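Local atomic coordinates of putative hydrolase (Chloroflexus aurantiacus J-10-fl, PDB entry 3CMN), a protein that is a putative hydrolase, probably a metallopeptidase of the zincin-like type, with a largely helical fold. Residues A[36-41]-A[76-81]; A[71-77]-A[154-160]; A[254-258]-A[310-314]. All coordinates share one frame; numbering follows the deposited sequence.

How the contacts relate
The three contacts follow the chain in the order 1, 2, 3, but the first two interlock, because their segments alternate in sequence. Contacts 1 and 2 share Val-76 and Phe-77, and their centres are about 12 Å apart. Contact 2 is the two-stranded parallel sheet; contact 1 packs the loop before helix 41-63 against the turn that leads from strand 73-76 into helix 79-92. Contact 3, where helix 248-279 meets the loop 310-314, lies on the opposite side of the chain's centre. Its centre is about 29 Å from that of contact 2 and about 33 Å from that of contact 1. The contacts thus tie together separate parts of one mostly helical, zincin-like unit.

Contact 1: A[36-41]-A[76-81]; sequences APVDNR and VFDRRE
Arg-41 and Glu-81 form the salt bridge between segment 36-41, a loop that ends at the start of helix 41-63, and segment 76-81. NH1 of Arg-41 reaches OE1 of Glu-81 at 3.3 Å, and OE1 receives it on its syn lone pair. The bond is bent (139° at the hydrogen), and the guanidinium and carboxylate planes stand 72° apart. A bend at chi3 (-54°) turns the Arg-41 guanidinium back over Val-38 and to Glu-81. On its anti side the same OE1 takes the backbone N of Asp-78, so two donors hold one oxygen. This second bond belongs to a capping box: Asp-78 sits at the N-cap of helix 79-92, and its carboxylate accepts from the first turn, with Arg-80 N to Asp-78 OD2 at 2.7 Å.

Aliphatic carbons pack against these polar groups. Val-38 CG1 touches Asp-78 CB at 3.6 Å, while its CG2 lies over one face of the Arg-41 guanidinium. Ala-36 CB sits over the centre of the Arg-79 guanidinium, 3.9 Å from CZ of Arg-79. That guanidinium is held by Asn-162 and Ser-31 O.

One water lies 2.7 Å from Ala-36 O and accepts from Arg-79 N, also at 2.7 Å, linking the backbones.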
loop_
_atom_site.group_PDB
_atom_site.type_symbol
_atom_site.label_atom_id
_atom_site.label_comp_id
_atom_site.label_asym_id
_atom_site.label_seq_id
_atom_site.Cartn_x
_atom_site.Cartn_y
_atom_site.Cartn_z
ATOM N N ALA A 36 -18.082 -3.012 -15.172
ATOM C CA ALA A 36 -17.647 -1.802 -14.506
ATOM C C ALA A 36 -16.685 -0.973 -15.338
ATOM O O ALA A 36 -15.558 -0.711 -14.922
ATOM C CB ALA A 36 -17.022 -2.158 -13.158
ATOM N N PRO A 37 -17.121 -0.551 -16.532
ATOM C CA PRO A 37 -16.268 0.257 -17.403
ATOM C C PRO A 37 -16.107 1.626 -16.767
ATOM O O PRO A 37 -16.958 2.041 -15.978
ATOM C CB PRO A 37 -17.076 0.328 -18.700
ATOM C CG PRO A 37 -18.477 0.374 -18.187
ATOM C CD PRO A 37 -18.463 -0.709 -17.120
ATOM N N VAL A 38 -15.026 2.329 -17.082
ATOM C CA VAL A 38 -14.867 3.651 -16.505
ATOM C C VAL A 38 -15.704 4.620 -17.341
ATOM O O VAL A 38 -15.730 4.548 -18.581
ATOM C CB VAL A 38 -13.366 4.134 -16.466
ATOM C CG1 VAL A 38 -12.419 2.957 -16.663
ATOM C CG2 VAL A 38 -13.121 5.225 -17.503
ATOM N N ASP A 39 -16.418 5.503 -16.656
ATOM C CA ASP A 39 -17.222 6.505 -17.338
ATOM C C ASP A 39 -16.396 7.779 -17.357
ATOM O O ASP A 39 -15.693 8.076 -16.391
ATOM C CB ASP A 39 -18.530 6.772 -16.593
ATOM C CG ASP A 39 -19.489 5.607 -16.656
ATOM O OD1 ASP A 39 -19.775 5.130 -17.777
ATOM O OD2 ASP A 39 -19.963 5.176 -15.582
ATOM N N ASN A 40 -16.475 8.516 -18.460
ATOM C CA ASN A 40 -15.752 9.777 -18.603
ATOM C C ASN A 40 -14.307 9.708 -18.157
ATOM O O ASN A 40 -13.917 10.333 -17.168
ATOM C CB ASN A 40 -16.464 10.877 -17.821
ATOM C CG ASN A 40 -17.810 11.194 -18.392
ATOM O OD1 ASN A 40 -17.912 11.669 -19.528
ATOM N ND2 ASN A 40 -18.863 10.923 -17.622
ATOM N N ARG A 41 -13.515 8.943 -18.896
ATOM C CA ARG A 41 -12.108 8.794 -18.583
ATOM C C ARG A 41 -11.465 10.162 -18.712
ATOM O O ARG A 41 -10.646 10.560 -17.883
ATOM C CB ARG A 41 -11.446 7.815 -19.554
ATOM C CG ARG A 41 -10.007 7.492 -19.197
ATOM C CD ARG A 41 -9.390 6.532 -20.186
ATOM N NE ARG A 41 -10.190 5.321 -20.329
ATOM C CZ ARG A 41 -10.092 4.247 -19.557
ATOM N NH1 ARG A 41 -9.221 4.208 -18.566
ATOM N NH2 ARG A 41 -10.881 3.209 -19.782
ATOM N N VAL A 76 -5.985 6.104 -15.320
ATOM C CA VAL A 76 -7.300 5.804 -14.772
ATOM C C VAL A 76 -7.531 4.386 -15.304
ATOM O O VAL A 76 -7.640 4.188 -16.515
ATOM C CB VAL A 76 -8.391 6.769 -15.350
ATOM C CG1 VAL A 76 -9.761 6.430 -14.787
ATOM C CG2 VAL A 76 -8.036 8.208 -15.020
ATOM N N PHE A 77 -7.570 3.400 -14.413
ATOM C CA PHE A 77 -7.765 2.010 -14.822
ATOM C C PHE A 77 -9.175 1.493 -14.562
ATOM O O PHE A 77 -9.886 1.986 -13.690
ATOM C CB PHE A 77 -6.827 1.059 -14.043
ATOM C CG PHE A 77 -5.373 1.076 -14.471
ATOM C CD1 PHE A 77 -4.430 0.384 -13.704
ATOM C CD2 PHE A 77 -4.943 1.741 -15.613
ATOM C CE1 PHE A 77 -3.086 0.347 -14.053
ATOM C CE2 PHE A 77 -3.596 1.719 -15.983
ATOM C CZ PHE A 77 -2.658 1.016 -15.196
ATOM N N ASP A 78 -9.560 0.481 -15.336
ATOM C CA ASP A 78 -10.819 -0.219 -15.114
ATOM C C ASP A 78 -10.210 -1.512 -14.552
ATOM O O ASP A 78 -8.982 -1.606 -14.424
ATOM C CB ASP A 78 -11.574 -0.503 -16.417
ATOM C CG ASP A 78 -10.919 -1.583 -17.245
ATOM O OD1 ASP A 78 -9.849 -1.324 -17.814
ATOM O OD2 ASP A 78 -11.467 -2.705 -17.319
ATOM N N ARG A 79 -11.032 -2.505 -14.231
ATOM C CA ARG A 79 -10.509 -3.745 -13.656
ATOM C C ARG A 79 -9.649 -4.563 -14.613
ATOM O O ARG A 79 -8.704 -5.223 -14.193
ATOM C CB ARG A 79 -11.660 -4.602 -13.121
ATOM C CG ARG A 79 -12.413 -3.930 -11.986
ATOM C CD ARG A 79 -13.605 -4.740 -11.541
ATOM N NE ARG A 79 -14.389 -4.005 -10.556
ATOM C CZ ARG A 79 -15.645 -4.295 -10.239
ATOM N NH1 ARG A 79 -16.255 -5.305 -10.836
ATOM N NH2 ARG A 79 -16.283 -3.574 -9.335
ATOM N N ARG A 80 -9.972 -4.511 -15.899
ATOM C CA ARG A 80 -9.212 -5.255 -16.888
ATOM C C ARG A 80 -7.807 -4.668 -17.023
ATOM O O ARG A 80 -6.812 -5.400 -17.071
ATOM C CB ARG A 80 -9.926 -5.219 -18.236
ATOM C CG ARG A 80 -9.217 -6.007 -19.313
ATOM C CD ARG A 80 -9.968 -5.961 -20.621
ATOM N NE ARG A 80 -9.435 -6.952 -21.552
ATOM C CZ ARG A 80 -8.366 -6.775 -22.322
ATOM N NH1 ARG A 80 -7.691 -5.631 -22.298
ATOM N NH2 ARG A 80 -7.971 -7.760 -23.117
ATOM N N GLU A 81 -7.728 -3.344 -17.088
ATOM C CA GLU A 81 -6.434 -2.689 -17.205
ATOM C C GLU A 81 -5.614 -2.906 -15.942
ATOM O O GLU A 81 -4.400 -3.082 -16.009
ATOM C CB GLU A 81 -6.609 -1.200 -17.484
ATOM C CG GLU A 81 -7.303 -0.923 -18.807
ATOM C CD GLU A 81 -7.607 0.542 -19.006
ATOM O OE1 GLU A 81 -8.144 1.170 -18.061
ATOM O OE2 GLU A 81 -7.320 1.067 -20.104
HETATM O O HOH W 1 -13.693 -2.613 -14.909
#

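Contact 2: A[71-77]-A[154-160]; sequences VSRIFVF and GSLYFVE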
loop_
_atom_site.group_PDB
_atom_site.type_symbol
_atom_site.label_atom_id
_atom_site.label_comp_id
_atom_site.label_asym_id
_atom_site.label_seq_id
_atom_site.Cartn_x
_atom_site.Cartn_y
_atom_site.Cartn_z
ATOM N N VAL A 71 5.684 12.896 -10.344
ATOM C CA VAL A 71 4.629 12.119 -10.983
ATOM C C VAL A 71 4.187 12.863 -12.236
ATOM O O VAL A 71 3.420 13.810 -12.165
ATOM C CB VAL A 71 3.431 11.905 -10.021
ATOM C CG1 VAL A 71 2.307 11.130 -10.719
ATOM C CG2 VAL A 71 3.903 11.142 -8.805
ATOM N N SER A 72 4.690 12.442 -13.387
ATOM C CA SER A 72 4.344 13.108 -14.636
ATOM C C SER A 72 3.272 12.396 -15.438
ATOM O O SER A 72 2.850 12.895 -16.471
ATOM C CB SER A 72 5.591 13.309 -15.510
ATOM O OG SER A 72 6.231 12.083 -15.808
ATOM N N ARG A 73 2.840 11.228 -14.981
ATOM C CA ARG A 73 1.782 10.499 -15.675
ATOM C C ARG A 73 0.794 9.915 -14.676
ATOM O O ARG A 73 1.142 9.606 -13.542
ATOM C CB ARG A 73 2.349 9.364 -16.539
ATOM C CG ARG A 73 3.217 9.818 -17.703
ATOM C CD ARG A 73 3.450 8.686 -18.691
ATOM N NE ARG A 73 2.283 8.480 -19.549
ATOM C CZ ARG A 73 2.131 7.450 -20.380
ATOM N NH1 ARG A 73 3.073 6.517 -20.455
ATOM N NH2 ARG A 73 1.052 7.370 -21.157
ATOM N N ILE A 74 -0.455 9.800 -15.092
ATOM C CA ILE A 74 -1.472 9.211 -14.240
ATOM C C ILE A 74 -2.350 8.342 -15.115
ATOM O O ILE A 74 -2.673 8.700 -16.250
ATOM C CB ILE A 74 -2.346 10.286 -13.503
ATOM C CG1 ILE A 74 -2.939 11.279 -14.503
ATOM C CG2 ILE A 74 -1.518 11.005 -12.440
ATOM C CD1 ILE A 74 -4.261 10.835 -15.088
ATOM N N PHE A 75 -2.719 7.182 -14.600
ATOM C CA PHE A 75 -3.569 6.294 -15.362
ATOM C C PHE A 75 -4.867 6.014 -14.608
ATOM O O PHE A 75 -4.856 5.749 -13.411
ATOM C CB PHE A 75 -2.850 4.969 -15.632
ATOM C CG PHE A 75 -1.425 5.117 -16.110
ATOM C CD1 PHE A 75 -0.359 4.832 -15.256
ATOM C CD2 PHE A 75 -1.149 5.514 -17.417
ATOM C CE1 PHE A 75 0.975 4.934 -15.697
ATOM C CE2 PHE A 75 0.173 5.624 -17.871
ATOM C CZ PHE A 75 1.239 5.330 -17.004
ATOM N N VAL A 76 -5.985 6.104 -15.320
ATOM C CA VAL A 76 -7.300 5.804 -14.772
ATOM C C VAL A 76 -7.531 4.386 -15.304
ATOM O O VAL A 76 -7.640 4.188 -16.515
ATOM C CB VAL A 76 -8.391 6.769 -15.350
ATOM C CG1 VAL A 76 -9.761 6.430 -14.787
ATOM C CG2 VAL A 76 -8.036 8.208 -15.020
ATOM N N PHE A 77 -7.570 3.400 -14.413
ATOM C CA PHE A 77 -7.765 2.010 -14.822
ATOM C C PHE A 77 -9.175 1.493 -14.562
ATOM O O PHE A 77 -9.886 1.986 -13.690
ATOM C CB PHE A 77 -6.827 1.059 -14.043
ATOM C CG PHE A 77 -5.373 1.076 -14.471
ATOM C CD1 PHE A 77 -4.430 0.384 -13.704
ATOM C CD2 PHE A 77 -4.943 1.741 -15.613
ATOM C CE1 PHE A 77 -3.086 0.347 -14.053
ATOM C CE2 PHE A 77 -3.596 1.719 -15.983
ATOM C CZ PHE A 77 -2.658 1.016 -15.196
ATOM N N GLY A 154 7.278 7.892 -11.087
ATOM C CA GLY A 154 6.898 8.827 -12.132
ATOM C C GLY A 154 5.432 8.835 -12.525
ATOM O O GLY A 154 5.014 9.653 -13.346
ATOM N N SER A 155 4.640 7.937 -11.953
ATOM C CA SER A 155 3.227 7.879 -12.302
ATOM C C SER A 155 2.380 7.242 -11.220
ATOM O O SER A 155 2.901 6.618 -10.311
ATOM C CB SER A 155 3.055 7.082 -13.593
ATOM O OG SER A 155 3.470 5.743 -13.398
ATOM N N LEU A 156 1.066 7.418 -11.321
ATOM C CA LEU A 156 0.130 6.822 -10.376
ATOM C C LEU A 156 -1.112 6.413 -11.148
ATOM O O LEU A 156 -1.466 7.050 -12.139
ATOM C CB LEU A 156 -0.258 7.824 -9.282
ATOM C CG LEU A 156 0.769 8.120 -8.183
ATOM C CD1 LEU A 156 0.253 9.236 -7.291
ATOM C CD2 LEU A 156 1.014 6.865 -7.347
ATOM N N TYR A 157 -1.756 5.332 -10.717
ATOM C CA TYR A 157 -2.988 4.892 -11.370
ATOM C C TYR A 157 -4.085 4.796 -10.337
ATOM O O TYR A 157 -3.824 4.639 -9.149
ATOM C CB TYR A 157 -2.815 3.549 -12.113
ATOM C CG TYR A 157 -2.509 2.325 -11.256
ATOM C CD1 TYR A 157 -3.480 1.769 -10.411
ATOM C CD2 TYR A 157 -1.255 1.700 -11.322
ATOM C CE1 TYR A 157 -3.211 0.621 -9.652
ATOM C CE2 TYR A 157 -0.976 0.545 -10.568
ATOM C CZ TYR A 157 -1.954 0.015 -9.735
ATOM O OH TYR A 157 -1.679 -1.098 -8.963
ATOM N N PHE A 158 -5.316 4.916 -10.806
ATOM C CA PHE A 158 -6.483 4.853 -9.949
ATOM C C PHE A 158 -7.482 3.950 -10.644
ATOM O O PHE A 158 -7.733 4.111 -11.831
ATOM C CB PHE A 158 -7.078 6.261 -9.768
ATOM C CG PHE A 158 -6.083 7.280 -9.259
ATOM C CD1 PHE A 158 -5.186 7.895 -10.121
ATOM C CD2 PHE A 158 -6.015 7.588 -7.899
ATOM C CE1 PHE A 158 -4.229 8.804 -9.639
ATOM C CE2 PHE A 158 -5.066 8.490 -7.404
ATOM C CZ PHE A 158 -4.170 9.099 -8.278
ATOM N N VAL A 159 -7.996 2.970 -9.930
ATOM C CA VAL A 159 -9.042 2.136 -10.510
ATOM C C VAL A 159 -10.418 2.746 -10.269
ATOM O O VAL A 159 -11.134 2.328 -9.380
ATOM C CB VAL A 159 -8.992 0.702 -9.954
ATOM C CG1 VAL A 159 -9.838 -0.230 -10.809
ATOM C CG2 VAL A 159 -7.555 0.210 -9.877
ATOM N N GLU A 160 -10.725 3.813 -10.999
ATOM C CA GLU A 160 -11.890 4.670 -10.816
ATOM C C GLU A 160 -13.151 3.844 -10.595
ATOM O O GLU A 160 -14.002 4.289 -9.790
ATOM C CB GLU A 160 -12.065 5.601 -12.017
ATOM C CG GLU A 160 -12.409 7.035 -11.646
ATOM C CD GLU A 160 -13.876 7.215 -11.311
ATOM O OE1 GLU A 160 -14.718 6.568 -11.968
ATOM O OE2 GLU A 160 -14.184 8.002 -10.392
#
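Residues 73-76 pair with 155-158 as two parallel strands, their axes 4.5 Å apart at closest and 15° from parallel. They make up the small parallel sheet of this mainly helical protein. The bonds alternate: Leu-156 N gives to Arg-73 O, Phe-75 N to Leu-156 O, and Phe-77 N to Phe-158 O at 2.7 Å. Gly-154 O accepts from both Ser-72 N and Arg-73 N. At the backbone angles of Gly-154 a side chain would jam against the carbonyl O of the residue before.

Arg-73, Phe-75, Ser-155 and Tyr-157 project from one face of the sheet. The rings of Phe-77 and Tyr-157 form an offset stack, centroids 4.7 Å apart and planes 21° apart. CE1 of Phe-77 lies over the Tyr-157 ring, 3.5 Å from CG of Tyr-157. CB of Tyr-157 makes a CH-pi contact with the Phe-77 ring. CG of Tyr-157 stands between its own backbone N and carbonyl carbon (chi1 65°), which sets the ring across the strand with one face toward Phe-77. Replacing Tyr-157 by alanine would probably leave the Phe-77 ring without its stacking partner and open a gap beside Trp-82, whose ring meets the tyrosine.

Ile-74, Val-76, Leu-156 and Phe-158 project from the other face, toward helices 41-63 and 174-193. Phe-158 stacks on Tyr-48 and touches Glu-185, in an HExxH sequence consistent with a zincin metal site, although no metal is bound here. CG1 of Val-76 packs on CB of Glu-160 at 3.7 Å, where helix 160-169 begins.

Contact 3: A[254-258]-A[310-314]; sequences FDRIQ and LDLKL
Phe-254 and Leu-312 meet with the leucine CB over one face of the phenyl ring. The methylene makes a CH-pi contact, 4.2 Å from the ring centroid and 26° off the ring normal. The nearest ring atom is CG of Phe-254, 3.8 Å from CB of Leu-312. The far end of the ring reaches the backbone of the loop, with CE2 of Phe-254 3.8 Å from O of Asp-311. The aromatic side chain therefore lies along the loop and touches both backbone and side chain.

Ile-257, one turn further along helix 248-279, meets two leucines, each at about a right angle. Its CG2 touches CD2 of Leu-312 at 3.6 Å. Its CD1 meets CD2 of Leu-310 at 3.5 Å, tighter than usual for two carbons. CG of Leu-312 lies between the backbone N and the carbonyl carbon (chi1 42°), and from there CD2 reaches the isoleucine while CB stays on the phenyl face. The same leucine thus meets both Phe-254 and Ile-257 through different atoms.

The Gln-258 chain passes Leu-312 running the other way. It is extended and runs beside the loop backbone, and CG of Gln-258 comes 3.3 Å from O of Lys-313.

An inverse gamma turn centred on Asp-311 bends the loop between Leu-310 and Leu-312. The Asp-311 carboxylate forms a salt bridge with Arg-306 of helix 283-307, and Leu-312 also touches Phe-305 there. Helix 197-210 lies against Ile-257 through Leu-205 and against Leu-310 through Asn-209. The contact joins the loop after helix 283-307 to the side of helix 248-279.

The well-defined side-chain contacts are the apolar ones among Phe-254, Ile-257, Leu-310 and Leu-312, and these depend on shape, with no need of charge or a directional bond.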
loop_
_atom_site.group_PDB
_atom_site.type_symbol
_atom_site.label_atom_id
_atom_site.label_comp_id
_atom_site.label_asym_id
_atom_site.label_seq_id
_atom_site.Cartn_x
_atom_site.Cartn_y
_atom_site.Cartn_z
ATOM N N PHE A 254 9.541 -12.016 9.636
ATOM C CA PHE A 254 8.146 -11.602 9.673
ATOM C C PHE A 254 7.981 -10.362 10.532
ATOM O O PHE A 254 7.316 -9.404 10.138
ATOM C CB PHE A 254 7.254 -12.723 10.231
ATOM C CG PHE A 254 7.162 -13.943 9.342
ATOM C CD1 PHE A 254 7.713 -13.943 8.065
ATOM C CD2 PHE A 254 6.522 -15.096 9.796
ATOM C CE1 PHE A 254 7.631 -15.067 7.251
ATOM C CE2 PHE A 254 6.433 -16.230 8.992
ATOM C CZ PHE A 254 6.989 -16.216 7.714
ATOM N N ASP A 255 8.609 -10.387 11.701
ATOM C CA ASP A 255 8.541 -9.286 12.652
ATOM C C ASP A 255 8.929 -7.975 11.974
ATOM O O ASP A 255 8.262 -6.960 12.145
ATOM C CB ASP A 255 9.481 -9.576 13.820
ATOM C CG ASP A 255 9.099 -8.824 15.078
ATOM O OD1 ASP A 255 8.846 -7.597 14.999
ATOM O OD2 ASP A 255 9.060 -9.464 16.153
ATOM N N ARG A 256 10.011 -8.015 11.200
ATOM C CA ARG A 256 10.507 -6.849 10.475
ATOM C C ARG A 256 9.553 -6.397 9.363
ATOM O O ARG A 256 9.229 -5.217 9.254
ATOM C CB ARG A 256 11.884 -7.146 9.865
ATOM C CG ARG A 256 13.043 -7.087 10.853
ATOM C CD ARG A 256 14.362 -7.318 10.130
ATOM N NE ARG A 256 15.526 -7.267 11.013
ATOM C CZ ARG A 256 16.226 -6.167 11.288
ATOM N NH1 ARG A 256 15.892 -4.996 10.751
ATOM N NH2 ARG A 256 17.273 -6.242 12.098
ATOM N N ILE A 257 9.116 -7.337 8.532
ATOM C CA ILE A 257 8.198 -7.030 7.441
ATOM C C ILE A 257 6.934 -6.427 8.044
ATOM O O ILE A 257 6.403 -5.428 7.543
ATOM C CB ILE A 257 7.823 -8.303 6.644
ATOM C CG1 ILE A 257 9.062 -8.842 5.929
ATOM C CG2 ILE A 257 6.707 -7.992 5.635
ATOM C CD1 ILE A 257 8.875 -10.210 5.305
ATOM N N GLN A 258 6.470 -7.033 9.132
ATOM C CA GLN A 258 5.286 -6.562 9.820
ATOM C C GLN A 258 5.480 -5.155 10.376
ATOM O O GLN A 258 4.604 -4.305 10.217
ATOM C CB GLN A 258 4.917 -7.531 10.941
ATOM C CG GLN A 258 4.256 -8.802 10.437
ATOM C CD GLN A 258 4.103 -9.853 11.519
ATOM O OE1 GLN A 258 3.859 -9.529 12.683
ATOM N NE2 GLN A 258 4.227 -11.121 11.135
ATOM N N LEU A 310 4.540 -16.077 2.636
ATOM C CA LEU A 310 4.923 -15.315 3.819
ATOM C C LEU A 310 3.740 -15.398 4.779
ATOM O O LEU A 310 2.857 -14.534 4.775
ATOM C CB LEU A 310 5.215 -13.853 3.467
ATOM C CG LEU A 310 6.477 -13.620 2.637
ATOM C CD1 LEU A 310 6.105 -13.465 1.169
ATOM C CD2 LEU A 310 7.200 -12.381 3.142
ATOM N N ASP A 311 3.723 -16.446 5.599
ATOM C CA ASP A 311 2.629 -16.657 6.535
ATOM C C ASP A 311 2.712 -15.781 7.771
ATOM O O ASP A 311 2.610 -16.268 8.899
ATOM C CB ASP A 311 2.564 -18.129 6.942
ATOM C CG ASP A 311 1.230 -18.498 7.576
ATOM O OD1 ASP A 311 1.122 -18.477 8.823
ATOM O OD2 ASP A 311 0.279 -18.790 6.819
ATOM N N LEU A 312 2.885 -14.483 7.548
ATOM C CA LEU A 312 2.967 -13.517 8.631
ATOM C C LEU A 312 1.581 -12.953 8.929
ATOM O O LEU A 312 0.597 -13.354 8.309
ATOM C CB LEU A 312 3.925 -12.395 8.245
ATOM C CG LEU A 312 3.818 -11.868 6.812
ATOM C CD1 LEU A 312 2.538 -11.066 6.601
ATOM C CD2 LEU A 312 5.032 -11.017 6.547
ATOM N N LYS A 313 1.512 -12.038 9.880
ATOM C CA LYS A 313 0.242 -11.427 10.238
ATOM C C LYS A 313 0.381 -9.918 10.391
ATOM O O LYS A 313 1.128 -9.461 11.245
ATOM C CB LYS A 313 -0.306 -12.049 11.522
ATOM C CG LYS A 313 -1.638 -11.472 11.972
ATOM C CD LYS A 313 -2.121 -12.136 13.251
ATOM C CE LYS A 313 -3.459 -11.567 13.695
ATOM N NZ LYS A 313 -3.956 -12.222 14.936
ATOM N N LEU A 314 -0.300 -9.180 9.534
ATOM C CA LEU A 314 -0.261 -7.716 9.618
ATOM C C LEU A 314 -0.965 -7.203 10.877
ATOM O O LEU A 314 -1.724 -7.971 11.490
ATOM C CB LEU A 314 -0.899 -7.087 8.376
ATOM C CG LEU A 314 -0.252 -7.423 7.029
ATOM C CD1 LEU A 314 -0.992 -6.737 5.890
ATOM C CD2 LEU A 314 1.217 -7.027 7.027
#